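Local coordinates for Myo-inositol 2-dehydrogenase (PDB 3CEA), which probably catalyses the NAD-dependent oxidation of myo-inositol at its 2-position, yielding the corresponding ketone, scyllo-inosose, and NADH, at residues A[24-29]-A[293-298]; A[58-61]-A[65-68]; A[154-159]-A[192-197]; A[168-173]-A[242-247]; A[332-335]-A[341-344]. One frame throughout, in Å; residues are numbered along the deposited sequence.

Interaction 1: residues A[24-29]-A[293-298]; sequences ARHLVN and RFDTAF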
# COMPACT_ATOMS: atom_id res chain seq x y z
N ALA A 24 1.12 26.12 22.87
CA ALA A 24 1.53 26.40 24.25
C ALA A 24 2.37 25.26 24.84
O ALA A 24 3.35 25.51 25.53
CB ALA A 24 0.32 26.68 25.12
N ARG A 25 1.96 24.02 24.56
CA ARG A 25 2.71 22.84 24.99
C ARG A 25 4.12 22.81 24.41
O ARG A 25 5.09 22.58 25.14
CB ARG A 25 1.96 21.56 24.63
CG ARG A 25 0.80 21.21 25.55
CD ARG A 25 0.21 19.86 25.18
NE ARG A 25 -0.87 19.46 26.08
CZ ARG A 25 -2.16 19.48 25.76
NH1 ARG A 25 -2.56 19.87 24.55
NH2 ARG A 25 -3.07 19.09 26.65
N HIS A 26 4.23 23.05 23.10
CA HIS A 26 5.53 23.07 22.41
C HIS A 26 6.41 24.20 22.94
O HIS A 26 7.62 24.04 23.09
CB HIS A 26 5.35 23.25 20.90
CG HIS A 26 4.67 22.09 20.23
ND1 HIS A 26 3.96 22.23 19.05
CD2 HIS A 26 4.59 20.78 20.56
CE1 HIS A 26 3.48 21.06 18.69
NE2 HIS A 26 3.84 20.16 19.59
N LEU A 27 5.77 25.33 23.24
CA LEU A 27 6.45 26.54 23.67
C LEU A 27 7.11 26.37 25.05
O LEU A 27 8.12 27.01 25.35
CB LEU A 27 5.44 27.69 23.70
CG LEU A 27 5.71 29.03 23.00
CD1 LEU A 27 6.77 28.94 21.91
CD2 LEU A 27 4.40 29.56 22.44
N VAL A 28 6.53 25.49 25.86
CA VAL A 28 7.06 25.17 27.19
C VAL A 28 8.01 23.97 27.13
O VAL A 28 9.06 23.97 27.78
CB VAL A 28 5.91 24.90 28.21
CG1 VAL A 28 6.46 24.54 29.58
CG2 VAL A 28 4.98 26.10 28.32
N ASN A 29 7.65 22.96 26.34
CA ASN A 29 8.34 21.67 26.36
C ASN A 29 9.41 21.46 25.28
O ASN A 29 10.42 20.81 25.54
CB ASN A 29 7.33 20.52 26.31
CG ASN A 29 6.42 20.49 27.52
OD1 ASN A 29 6.84 20.81 28.64
ND2 ASN A 29 5.17 20.09 27.32
N ARG A 293 -1.13 15.12 12.65
CA ARG A 293 -0.47 15.03 11.34
C ARG A 293 0.71 16.00 11.23
O ARG A 293 1.78 15.63 10.73
CB ARG A 293 -1.50 15.28 10.22
CG ARG A 293 -0.92 15.53 8.82
CD ARG A 293 -0.17 14.34 8.25
NE ARG A 293 0.40 14.64 6.94
CZ ARG A 293 1.64 15.09 6.74
NH1 ARG A 293 2.47 15.30 7.76
NH2 ARG A 293 2.06 15.33 5.50
N PHE A 294 0.52 17.22 11.71
CA PHE A 294 1.50 18.28 11.51
C PHE A 294 2.23 18.74 12.77
O PHE A 294 2.87 19.80 12.77
CB PHE A 294 0.84 19.47 10.79
CG PHE A 294 0.45 19.17 9.37
CD1 PHE A 294 1.43 18.95 8.41
CD2 PHE A 294 -0.89 19.11 9.00
CE1 PHE A 294 1.08 18.68 7.09
CE2 PHE A 294 -1.24 18.84 7.68
CZ PHE A 294 -0.25 18.62 6.72
N ASP A 295 2.16 17.93 13.82
CA ASP A 295 2.80 18.23 15.11
C ASP A 295 4.25 18.73 14.99
O ASP A 295 4.59 19.77 15.54
CB ASP A 295 2.74 17.02 16.04
CG ASP A 295 3.23 17.33 17.44
OD1 ASP A 295 2.54 18.06 18.18
OD2 ASP A 295 4.32 16.83 17.81
N THR A 296 5.08 17.99 14.25
CA THR A 296 6.48 18.35 14.04
C THR A 296 6.62 19.67 13.27
O THR A 296 7.42 20.53 13.64
CB THR A 296 7.27 17.23 13.33
OG1 THR A 296 7.03 15.98 13.98
CG2 THR A 296 8.77 17.52 13.35
N ALA A 297 5.84 19.82 12.20
CA ALA A 297 5.83 21.05 11.39
C ALA A 297 5.47 22.28 12.23
O ALA A 297 6.06 23.34 12.06
CB ALA A 297 4.90 20.91 10.20
N PHE A 298 4.48 22.12 13.12
CA PHE A 298 4.09 23.18 14.06
C PHE A 298 5.24 23.55 14.99
O PHE A 298 5.45 24.72 15.29
CB PHE A 298 2.89 22.74 14.89
CG PHE A 298 1.57 22.85 14.18
CD1 PHE A 298 1.16 24.06 13.61
CD2 PHE A 298 0.72 21.75 14.11
CE1 PHE A 298 -0.07 24.16 12.97
CE2 PHE A 298 -0.51 21.84 13.47
CZ PHE A 298 -0.91 23.04 12.89
O HOH W 1 4.10 24.75 17.65
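His26 reaches across to helix 295-311 and gives its NE2 hydrogen to Asp295 OD1, 2.8 Å from His26 NE2. The acceptor lies in the imidazole plane, but the bond is bent, 131° at the hydrogen, and the carboxylate is met from above its own plane, the two groups being turned 64° apart. At the other nitrogen, a water sits 2.9 Å from His26 ND1, also in the ring plane. That water gives a weak bond to the backbone Phe298 O. Between the two polar edges, His26 CE1 comes to 4.2 Å from Phe298 CB, so one ring spans the first turn of the facing helix. With CG of Asp295 anti to its backbone nitrogen (chi1 -173°), the acid swings round to meet the histidine.

In the second shell, Arg22 makes a salt bridge to the same OD1 and probably helps to fix the carboxylate. Thr299 packs against the imidazole, while Phe298 turns its ring toward His23 and the bound NAD. A leucine in place of His26 would probably cost Asp295 OD1 its imidazole donor, leaving it to rely more on Arg22, and strip the water of its link to helix 20-29. This His-carboxylate hydrogen bond ties helix 20-29, which follows what is probably the glycine-rich turn of the NAD-binding Rossmann fold, to a late helix of the chain that also borders the dinucleotide pocket.

Interaction 2: residues A[58-61]-A[65-68]; sequences TTYT and DMID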
# COMPACT_ATOMS: atom_id res chain seq x y z
N THR A 58 1.38 34.29 34.59
CA THR A 58 0.22 35.17 34.63
C THR A 58 -0.80 34.82 33.55
O THR A 58 -0.44 34.28 32.50
CB THR A 58 0.63 36.66 34.48
OG1 THR A 58 2.01 36.82 34.83
CG2 THR A 58 -0.23 37.55 35.38
N THR A 59 -2.07 35.12 33.81
CA THR A 59 -3.16 34.88 32.86
C THR A 59 -4.06 36.10 32.71
O THR A 59 -4.24 36.87 33.66
CB THR A 59 -4.03 33.66 33.24
OG1 THR A 59 -4.35 33.72 34.63
CG2 THR A 59 -3.30 32.36 32.93
N TYR A 60 -4.62 36.27 31.52
CA TYR A 60 -5.47 37.42 31.20
C TYR A 60 -6.70 37.00 30.39
O TYR A 60 -6.70 35.96 29.73
CB TYR A 60 -4.67 38.46 30.40
CG TYR A 60 -3.56 39.13 31.17
CD1 TYR A 60 -2.29 38.55 31.25
CD2 TYR A 60 -3.76 40.35 31.81
CE1 TYR A 60 -1.25 39.17 31.94
CE2 TYR A 60 -2.73 40.98 32.51
CZ TYR A 60 -1.48 40.38 32.57
OH TYR A 60 -0.47 41.00 33.27
N THR A 61 -7.75 37.82 30.47
CA THR A 61 -8.92 37.67 29.59
C THR A 61 -8.94 38.79 28.55
O THR A 61 -9.58 38.67 27.50
CB THR A 61 -10.25 37.68 30.39
OG1 THR A 61 -10.30 38.82 31.24
CG2 THR A 61 -10.38 36.41 31.22
N ASP A 65 -4.66 44.26 27.93
CA ASP A 65 -4.15 44.30 29.30
C ASP A 65 -2.83 43.55 29.41
O ASP A 65 -1.90 44.02 30.06
CB ASP A 65 -5.17 43.70 30.28
CG ASP A 65 -6.26 44.69 30.67
OD1 ASP A 65 -6.14 45.89 30.35
OD2 ASP A 65 -7.25 44.25 31.31
N MSE A 66 -2.75 42.38 28.77
CA MSE A 66 -1.55 41.55 28.80
C MSE A 66 -0.36 42.24 28.12
O MSE A 66 0.74 42.25 28.67
CB MSE A 66 -1.82 40.19 28.15
CG MSE A 66 -0.67 39.20 28.30
SE MSE A 66 -1.07 37.44 27.58
CE MSE A 66 -1.19 37.90 25.70
N ILE A 67 -0.60 42.80 26.94
CA ILE A 67 0.44 43.47 26.16
C ILE A 67 0.99 44.72 26.87
O ILE A 67 2.17 45.04 26.75
CB ILE A 67 -0.06 43.80 24.72
CG1 ILE A 67 -0.30 42.50 23.94
CG2 ILE A 67 0.94 44.68 23.97
CD1 ILE A 67 -1.13 42.65 22.67
N ASP A 68 0.12 45.40 27.62
CA ASP A 68 0.49 46.63 28.32
C ASP A 68 1.04 46.40 29.74
O ASP A 68 1.43 47.35 30.41
CB ASP A 68 -0.70 47.59 28.38
CG ASP A 68 -1.16 48.04 26.99
OD1 ASP A 68 -0.33 48.07 26.05
OD2 ASP A 68 -2.36 48.36 26.85
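Tyr60 lays one face of its ring over the backbone and the base of the side chain of Met66, a selenomethionine in the crystal. Met66 CA stands 3.7 Å from the centroid of the Tyr60 ring and almost exactly on its normal, a CH-pi contact aimed at the middle of the face. From there the Met66 chain runs off toward one side of the ring: Met66 CG lies 3.4 Å from Tyr60 CD1, and the selenium, 5.1 Å from the Tyr60 ring centroid, ends in an oblique Met-aromatic position, 56° off the normal. Placing CG of Met66 anti to its backbone nitrogen (chi1 -173°) directs the chain past the ring and inward, where it packs on Ala38 and Cys40 of strand 34-40 and on Ala12 and Ile14 of strand 9-14. Asp65 adds a smaller touch, its CB being 3.9 Å from Tyr60 CD2.

The phenol itself is held at its far end, where Tyr60 OH is hydrogen-bonded to Glu70. Were the Tyr60 ring cut back to an alanine, Met66 CA would probably lose the face that covers it, and Glu70 its phenol partner. Strand 58-60 is the outermost strand of the Rossmann sheet on this side, and helix 63-67 begins the crossover that carries the chain back over to strand 74-77. No hydrogen bond joins the two segments; cohesion here comes from dispersion and CH-pi attraction across one aromatic face, while the phenol hydroxyl finds its partner outside the pair.

Interaction 3: residues A[154-159]-A[192-197]; sequences IYMRGY and DLIRWF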
# COMPACT_ATOMS: atom_id res chain seq x y z
N ILE A 154 1.90 19.96 -14.52
CA ILE A 154 0.72 20.20 -15.36
C ILE A 154 -0.57 20.33 -14.55
O ILE A 154 -1.51 21.01 -14.97
CB ILE A 154 0.57 19.14 -16.51
CG1 ILE A 154 0.34 17.73 -15.94
CG2 ILE A 154 1.79 19.17 -17.44
CD1 ILE A 154 0.19 16.65 -17.00
N TYR A 155 -0.60 19.70 -13.38
CA TYR A 155 -1.81 19.65 -12.55
C TYR A 155 -1.50 19.36 -11.09
O TYR A 155 -0.59 18.58 -10.78
CB TYR A 155 -2.79 18.60 -13.09
CG TYR A 155 -4.00 18.37 -12.22
CD1 TYR A 155 -5.12 19.20 -12.31
CD2 TYR A 155 -4.04 17.31 -11.31
CE1 TYR A 155 -6.24 19.00 -11.52
CE2 TYR A 155 -5.16 17.10 -10.51
CZ TYR A 155 -6.25 17.94 -10.62
OH TYR A 155 -7.36 17.74 -9.84
N MSE A 156 -2.27 19.98 -10.20
CA MSE A 156 -2.11 19.77 -8.76
C MSE A 156 -3.47 19.60 -8.09
O MSE A 156 -4.44 20.25 -8.47
CB MSE A 156 -1.33 20.91 -8.12
CG MSE A 156 0.11 21.03 -8.61
SE MSE A 156 1.16 22.32 -7.63
CE MSE A 156 1.09 21.52 -5.84
N ARG A 157 -3.51 18.74 -7.09
CA ARG A 157 -4.75 18.44 -6.38
C ARG A 157 -4.51 18.47 -4.88
O ARG A 157 -3.66 17.73 -4.37
CB ARG A 157 -5.30 17.09 -6.84
CG ARG A 157 -6.67 16.75 -6.28
CD ARG A 157 -7.22 15.48 -6.92
NE ARG A 157 -6.26 14.37 -6.92
CZ ARG A 157 -6.03 13.57 -5.88
NH1 ARG A 157 -6.68 13.74 -4.73
NH2 ARG A 157 -5.13 12.59 -5.99
N GLY A 158 -5.25 19.33 -4.19
CA GLY A 158 -5.14 19.46 -2.75
C GLY A 158 -6.43 19.04 -2.07
O GLY A 158 -7.51 19.53 -2.40
N TYR A 159 -6.30 18.12 -1.11
CA TYR A 159 -7.40 17.68 -0.27
C TYR A 159 -7.12 18.09 1.17
O TYR A 159 -6.01 17.91 1.67
CB TYR A 159 -7.54 16.15 -0.31
CG TYR A 159 -8.32 15.58 -1.47
CD1 TYR A 159 -8.44 16.26 -2.68
CD2 TYR A 159 -8.91 14.32 -1.37
CE1 TYR A 159 -9.15 15.71 -3.75
CE2 TYR A 159 -9.62 13.76 -2.43
CZ TYR A 159 -9.73 14.46 -3.61
OH TYR A 159 -10.44 13.92 -4.66
N ASP A 192 -1.49 28.14 -0.96
CA ASP A 192 -0.10 28.51 -0.68
C ASP A 192 0.88 27.49 -1.26
O ASP A 192 1.90 27.87 -1.84
CB ASP A 192 0.12 28.67 0.83
CG ASP A 192 1.56 28.99 1.18
OD1 ASP A 192 2.00 30.13 0.89
OD2 ASP A 192 2.25 28.11 1.74
N LEU A 193 0.56 26.21 -1.09
CA LEU A 193 1.41 25.12 -1.59
C LEU A 193 1.52 25.15 -3.10
O LEU A 193 2.60 24.95 -3.65
CB LEU A 193 0.87 23.76 -1.12
CG LEU A 193 0.95 23.42 0.37
CD1 LEU A 193 0.08 22.21 0.68
CD2 LEU A 193 2.39 23.18 0.83
N ILE A 194 0.40 25.41 -3.77
CA ILE A 194 0.36 25.49 -5.23
C ILE A 194 1.20 26.67 -5.72
O ILE A 194 1.98 26.53 -6.66
CB ILE A 194 -1.10 25.52 -5.75
CG1 ILE A 194 -1.72 24.12 -5.60
CG2 ILE A 194 -1.17 25.96 -7.20
CD1 ILE A 194 -3.22 24.11 -5.50
N ARG A 195 1.06 27.82 -5.06
CA ARG A 195 1.86 29.01 -5.36
C ARG A 195 3.35 28.71 -5.16
O ARG A 195 4.19 29.09 -5.98
CB ARG A 195 1.44 30.19 -4.49
CG ARG A 195 0.04 30.73 -4.79
CD ARG A 195 -0.19 32.10 -4.14
NE ARG A 195 0.65 33.14 -4.74
CZ ARG A 195 1.74 33.65 -4.18
NH1 ARG A 195 2.13 33.24 -2.98
NH2 ARG A 195 2.44 34.58 -4.81
N TRP A 196 3.65 28.02 -4.06
CA TRP A 196 5.01 27.62 -3.72
C TRP A 196 5.62 26.70 -4.77
O TRP A 196 6.73 26.93 -5.24
CB TRP A 196 5.01 26.96 -2.33
CG TRP A 196 6.37 26.63 -1.78
CD1 TRP A 196 7.53 27.34 -1.95
CD2 TRP A 196 6.70 25.52 -0.94
NE1 TRP A 196 8.56 26.73 -1.28
CE2 TRP A 196 8.08 25.61 -0.65
CE3 TRP A 196 5.96 24.45 -0.40
CZ2 TRP A 196 8.74 24.67 0.15
CZ3 TRP A 196 6.62 23.52 0.40
CH2 TRP A 196 8.00 23.64 0.67
N PHE A 197 4.88 25.66 -5.16
CA PHE A 197 5.38 24.64 -6.08
C PHE A 197 5.54 25.13 -7.52
O PHE A 197 6.49 24.75 -8.21
CB PHE A 197 4.48 23.39 -6.05
CG PHE A 197 4.87 22.37 -5.01
CD1 PHE A 197 4.56 22.55 -3.67
CD2 PHE A 197 5.55 21.22 -5.39
CE1 PHE A 197 4.92 21.60 -2.72
CE2 PHE A 197 5.92 20.26 -4.44
CZ PHE A 197 5.61 20.46 -3.10
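Met156, a selenomethionine, carries CG anti to its carbonyl carbon (chi1 -64°), runs out extended through chi2, and bends only at its last torsion (chi3 62°), which brings the methyl group back against helix 182-198. The bend lets two successive atoms do the touching: Met156 CE is 3.8 Å from Ile194 CG1, and Met156 SE is 3.8 Å from Phe197 CB. Met156 and Ile194 lie alongside, pointing opposite ways, while Phe197 stands across the Met156 chain. The selenium reaches the Phe197 ring obliquely, 5.5 Å from Met156 SE to the ring centroid, a loose Met-aromatic contact.

All the residues that touch are buried, and the joint is essentially apolar, a small instance of a helix packed on one face of a sheet. The axes of the two short segments run nearly antiparallel, 153° between their directions and 9.7 Å apart. Ile194 also packs on Ala238 and Leu240 of strand 237-243, so the helix spans strand 153-163 and this neighbour, while Met156 itself touches Val256 of strand 251-258. Phe197 also packs on Lys142 and Val145 of helix 136-146, and Arg157 and Tyr159 meet a neighbouring subunit.

Interaction 4: residues A[168-173]-A[242-247]; sequences ESFTKF and GGRHAA. With NAD (nicotinamide-adenine-dinucleotide), chain E.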
# COMPACT_ATOMS: atom_id res chain seq x y z
N GLU A 168 -18.31 18.47 15.98
CA GLU A 168 -18.73 19.21 17.17
C GLU A 168 -17.79 20.37 17.49
O GLU A 168 -18.23 21.49 17.73
CB GLU A 168 -18.87 18.26 18.37
CG GLU A 168 -19.55 18.88 19.58
CD GLU A 168 -19.70 17.91 20.75
OE1 GLU A 168 -19.97 16.71 20.51
OE2 GLU A 168 -19.55 18.36 21.90
N SER A 169 -16.49 20.08 17.48
CA SER A 169 -15.45 21.09 17.77
C SER A 169 -15.31 22.15 16.68
O SER A 169 -14.83 23.25 16.96
CB SER A 169 -14.10 20.42 18.04
OG SER A 169 -13.82 19.41 17.08
N PHE A 170 -15.70 21.82 15.45
CA PHE A 170 -15.71 22.82 14.38
C PHE A 170 -16.92 23.74 14.48
O PHE A 170 -16.79 24.96 14.30
CB PHE A 170 -15.66 22.18 12.99
CG PHE A 170 -16.09 23.12 11.89
CD1 PHE A 170 -15.21 24.09 11.41
CD2 PHE A 170 -17.38 23.08 11.38
CE1 PHE A 170 -15.61 24.99 10.43
CE2 PHE A 170 -17.79 23.96 10.39
CZ PHE A 170 -16.90 24.92 9.91
N THR A 171 -18.09 23.17 14.74
CA THR A 171 -19.33 23.95 14.87
C THR A 171 -19.17 25.01 15.97
O THR A 171 -19.53 26.17 15.78
CB THR A 171 -20.56 23.04 15.12
OG1 THR A 171 -20.65 22.06 14.08
CG2 THR A 171 -21.85 23.84 15.15
N LYS A 172 -18.61 24.59 17.11
CA LYS A 172 -18.24 25.49 18.21
C LYS A 172 -17.33 26.61 17.71
O LYS A 172 -17.57 27.79 17.98
CB LYS A 172 -17.52 24.68 19.30
CG LYS A 172 -16.97 25.49 20.47
CD LYS A 172 -17.90 25.46 21.67
CE LYS A 172 -17.15 25.66 22.97
NZ LYS A 172 -16.78 27.08 23.21
N PHE A 173 -16.30 26.23 16.96
CA PHE A 173 -15.31 27.14 16.39
C PHE A 173 -15.93 28.12 15.39
O PHE A 173 -15.53 29.29 15.34
CB PHE A 173 -14.18 26.31 15.75
CG PHE A 173 -13.30 27.07 14.79
CD1 PHE A 173 -12.29 27.91 15.26
CD2 PHE A 173 -13.46 26.92 13.41
CE1 PHE A 173 -11.47 28.61 14.37
CE2 PHE A 173 -12.64 27.61 12.52
CZ PHE A 173 -11.65 28.45 13.00
N GLY A 242 -12.00 21.04 0.23
CA GLY A 242 -12.10 21.21 1.67
C GLY A 242 -13.35 20.51 2.15
O GLY A 242 -14.43 20.71 1.60
N GLY A 243 -13.19 19.69 3.18
CA GLY A 243 -14.30 18.93 3.74
C GLY A 243 -14.21 18.78 5.24
O GLY A 243 -13.17 19.08 5.84
N ARG A 244 -15.30 18.31 5.85
CA ARG A 244 -15.41 18.19 7.30
C ARG A 244 -16.13 16.91 7.74
O ARG A 244 -16.55 16.81 8.90
CB ARG A 244 -16.14 19.41 7.88
CG ARG A 244 -15.69 20.75 7.31
CD ARG A 244 -15.78 21.84 8.35
NE ARG A 244 -15.10 23.06 7.92
CZ ARG A 244 -13.81 23.32 8.13
NH1 ARG A 244 -13.03 22.45 8.76
NH2 ARG A 244 -13.30 24.47 7.70
N HIS A 245 -16.27 15.94 6.84
CA HIS A 245 -17.10 14.77 7.11
C HIS A 245 -16.52 13.43 6.64
O HIS A 245 -17.27 12.54 6.22
CB HIS A 245 -18.50 14.98 6.51
CG HIS A 245 -19.61 14.57 7.43
ND1 HIS A 245 -20.18 13.31 7.40
CD2 HIS A 245 -20.26 15.25 8.40
CE1 HIS A 245 -21.14 13.24 8.31
NE2 HIS A 245 -21.20 14.41 8.93
N ALA A 246 -15.20 13.28 6.71
CA ALA A 246 -14.56 11.99 6.40
C ALA A 246 -14.76 11.00 7.55
O ALA A 246 -14.72 11.38 8.73
CB ALA A 246 -13.08 12.17 6.11
N ALA A 247 -14.97 9.74 7.20
CA ALA A 247 -15.18 8.67 8.18
C ALA A 247 -13.86 8.08 8.70
O ALA A 247 -13.77 7.72 9.88
CB ALA A 247 -16.06 7.58 7.61
PA NAD E . -10.58 27.76 18.98
O1A NAD E . -10.47 26.31 19.28
O2A NAD E . -11.99 28.20 18.94
O5B NAD E . -9.72 28.59 20.06
C5B NAD E . -9.83 29.99 20.15
C4B NAD E . -9.20 30.48 21.45
O4B NAD E . -9.03 31.89 21.43
C3B NAD E . -10.07 30.16 22.66
O3B NAD E . -9.25 29.61 23.65
C2B NAD E . -10.62 31.50 23.11
O2B NAD E . -10.74 31.60 24.51
C1B NAD E . -9.60 32.49 22.57
N9A NAD E . -10.22 33.78 22.22
C8A NAD E . -11.31 33.99 21.40
N7A NAD E . -11.56 35.31 21.33
C5A NAD E . -10.65 35.96 22.10
C6A NAD E . -10.46 37.31 22.38
N6A NAD E . -11.10 38.22 21.66
N1A NAD E . -9.42 37.69 23.22
C2A NAD E . -8.58 36.73 23.77
N3A NAD E . -8.78 35.39 23.49
C4A NAD E . -9.80 35.01 22.66
O3 NAD E . -9.86 28.10 17.58
PN NAD E . -8.58 27.27 17.05
O1N NAD E . -7.67 27.01 18.19
O2N NAD E . -9.09 26.15 16.23
O5D NAD E . -7.86 28.27 16.03
C5D NAD E . -7.56 29.62 16.33
C4D NAD E . -6.87 30.23 15.12
O4D NAD E . -5.92 29.33 14.60
C3D NAD E . -7.86 30.55 14.01
O3D NAD E . -7.64 31.87 13.57
C2D NAD E . -7.53 29.56 12.91
O2D NAD E . -7.63 30.14 11.63
C1D NAD E . -6.10 29.13 13.21
N1N NAD E . -5.87 27.72 12.83
C2N NAD E . -4.79 27.41 12.04
C3N NAD E . -4.54 26.09 11.67
C7N NAD E . -3.27 25.72 10.95
O7N NAD E . -3.24 24.52 10.21
N7N NAD E . -2.20 26.52 11.02
C4N NAD E . -5.39 25.08 12.10
C5N NAD E . -6.49 25.40 12.90
C6N NAD E . -6.72 26.72 13.26
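Arg244 drapes itself over the ring of Phe170. Before it, Gly242 and Gly243 continue strand 237-243, held by backbone hydrogen bonds to Gly226 on one neighbouring strand and to Gly160 and Asp162 on the other. The chain then turns a corner at Arg244, whose backbone N is hydrogen-bonded to Glu224. A bend at the second torsion of Arg244 (chi2 -147°) lays CD and the guanidinium over the Phe170 ring. Arg244 CD stands over its middle, 3.4 Å from the Phe170 centroid, a CH-pi contact. The rest of the group drifts toward the rim, with Arg244 NE 3.2 Å from Phe170 CE1. The guanidinium lies nearly flat on the phenyl, 16° between planes, with the Arg244 guanidinium centre 3.9 Å from the Phe170 ring centre, an off-centre cation-pi stack. Beyond the corner, His245 ND1 is hydrogen-bonded to Ser259 O of a neighbouring subunit, and Ala246 and Ala247 pack on Trp262 and Asn260 of that subunit.

One turn further along helix 167-176, Phe173 borders the cofactor: Phe173 CD1 is 3.4 Å from O3, the bridging oxygen of the NAD diphosphate, and the ring also makes a cation-pi contact with Arg18. The helix thus offers one aromatic ring to the sheet and another to the dinucleotide. Stacking engages the guanidinium by its face, so its N-H groups can still bond within its plane; NH2 makes a salt bridge to Asp185, with a long, weak ion pair from NH1 to Asp162. The buried arginine thus has its charge answered by carboxylates and its flat face by an aromatic ring.

Interaction 5: residues A[332-335]-A[341-344]; sequences CQQS and LVDI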
# COMPACT_ATOMS: atom_id res chain seq x y z
N CYS A 332 -12.73 31.77 -4.59
CA CYS A 332 -13.36 30.46 -4.75
C CYS A 332 -14.72 30.44 -4.06
O CYS A 332 -15.68 29.86 -4.59
CB CYS A 332 -12.47 29.35 -4.17
SG CYS A 332 -10.87 29.16 -4.98
N GLN A 333 -14.80 31.07 -2.89
CA GLN A 333 -16.04 31.18 -2.13
C GLN A 333 -17.06 32.04 -2.87
O GLN A 333 -18.25 31.72 -2.90
CB GLN A 333 -15.77 31.75 -0.74
CG GLN A 333 -16.96 31.66 0.22
CD GLN A 333 -17.35 30.23 0.56
OE1 GLN A 333 -16.54 29.46 1.09
NE2 GLN A 333 -18.59 29.86 0.25
N GLN A 334 -16.58 33.13 -3.47
CA GLN A 334 -17.42 34.02 -4.26
C GLN A 334 -17.98 33.31 -5.49
O GLN A 334 -19.16 33.44 -5.80
CB GLN A 334 -16.64 35.27 -4.69
CG GLN A 334 -17.50 36.37 -5.31
CD GLN A 334 -16.68 37.46 -5.97
OE1 GLN A 334 -15.45 37.52 -5.82
NE2 GLN A 334 -17.35 38.35 -6.69
N SER A 335 -17.13 32.54 -6.16
CA SER A 335 -17.51 31.77 -7.35
C SER A 335 -18.68 30.83 -7.08
O SER A 335 -19.58 30.69 -7.90
CB SER A 335 -16.30 30.99 -7.88
OG SER A 335 -16.65 30.20 -9.00
N LEU A 341 -18.01 31.91 -12.90
CA LEU A 341 -16.56 31.91 -12.94
C LEU A 341 -16.08 33.25 -12.40
O LEU A 341 -16.67 34.29 -12.70
CB LEU A 341 -16.12 31.73 -14.39
CG LEU A 341 -15.08 30.68 -14.78
CD1 LEU A 341 -15.35 29.35 -14.10
CD2 LEU A 341 -15.09 30.52 -16.29
N VAL A 342 -15.02 33.23 -11.60
CA VAL A 342 -14.42 34.46 -11.09
C VAL A 342 -12.99 34.61 -11.60
O VAL A 342 -12.16 33.72 -11.42
CB VAL A 342 -14.47 34.55 -9.53
CG1 VAL A 342 -13.71 35.77 -9.02
CG2 VAL A 342 -15.91 34.60 -9.05
N ASP A 343 -12.71 35.74 -12.25
CA ASP A 343 -11.36 36.07 -12.68
C ASP A 343 -10.60 36.73 -11.54
O ASP A 343 -11.06 37.73 -10.97
CB ASP A 343 -11.38 36.98 -13.92
CG ASP A 343 -11.87 36.27 -15.17
OD1 ASP A 343 -12.05 35.03 -15.15
OD2 ASP A 343 -12.07 36.95 -16.20
N ILE A 344 -9.44 36.17 -11.20
CA ILE A 344 -8.65 36.65 -10.08
C ILE A 344 -7.61 37.68 -10.53
O ILE A 344 -6.89 37.47 -11.51
CB ILE A 344 -7.97 35.49 -9.30
CG1 ILE A 344 -8.99 34.40 -8.95
CG2 ILE A 344 -7.29 36.00 -8.03
CD1 ILE A 344 -8.40 33.14 -8.34
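Ser335 OG is gripped by several backbone groups where it comes up beside Leu341: it is hydrogen-bonded to Lys340 O and to Gly207 N, with a weak third bond to Ala205 O. Lys340 immediately precedes Leu341, on the way into the final strand, and the other two belong to strand 202-210, so one hydroxyl pins the last turns of helix 319-338 to both. Its first torsion, with OG anti to the backbone nitrogen (chi1 178°), directs the oxygen to this meeting point. Across the pair itself, Ser335 OG lies 4.3 Å from Leu341 CA, a plain van der Waals distance.

The apolar half of the contact belongs to Val342. Its two methyl groups divide the work: Val342 CG2 presses on the helix backbone, 3.7 Å from Ser335 CA, and stands 3.8 Å from Ser335 CB. Val342 CG1 turns instead to the amide end of Gln334, 4.0 Å from Gln334 OE1, the extended glutamine lying across the valine. No hydrogen bond passes directly between 332-335 and 341-344, and the small serine is consistent with the close approach of the backbones, 5.5 Å from Ser335 CA to Val342 CA.

The example is one of a chain folding back on itself, a helix followed after a short connection by a short strand packed against it. Strand 342-343 is the outermost strand of the mixed sheet within this chain, antiparallel to strand 202-210, with backbone hydrogen bonding of Val342 to Ala205 and of Ile344 to Val203. Elsewhere on the helix, Cys332 packs on Ala228 and Leu230 of strand 225-232 and on Phe183 of helix 182-198.

How the interactions relate
Interactions 3, 4 and 5 all build on the mixed sheet of the C-terminal domain, whereas interaction 2 lies in the Rossmann fold and interaction 1 joins a Rossmann helix to a late helix of the chain. The centres of interactions 3 and 5 are about 17 Å apart. Interactions 3 and 4 approach to about 5 Å between nearest atoms, their strands 153-163 and 237-243 being neighbours, and both touch the same neighbouring subunit. Two of the contacts border the cofactor: the side chain of Phe298 in interaction 1 is about 4 Å from NAD at the nearest atoms and Phe173 of interaction 4 touches its diphosphate, while the side chain of Met66 in interaction 2 stays about 8 Å away.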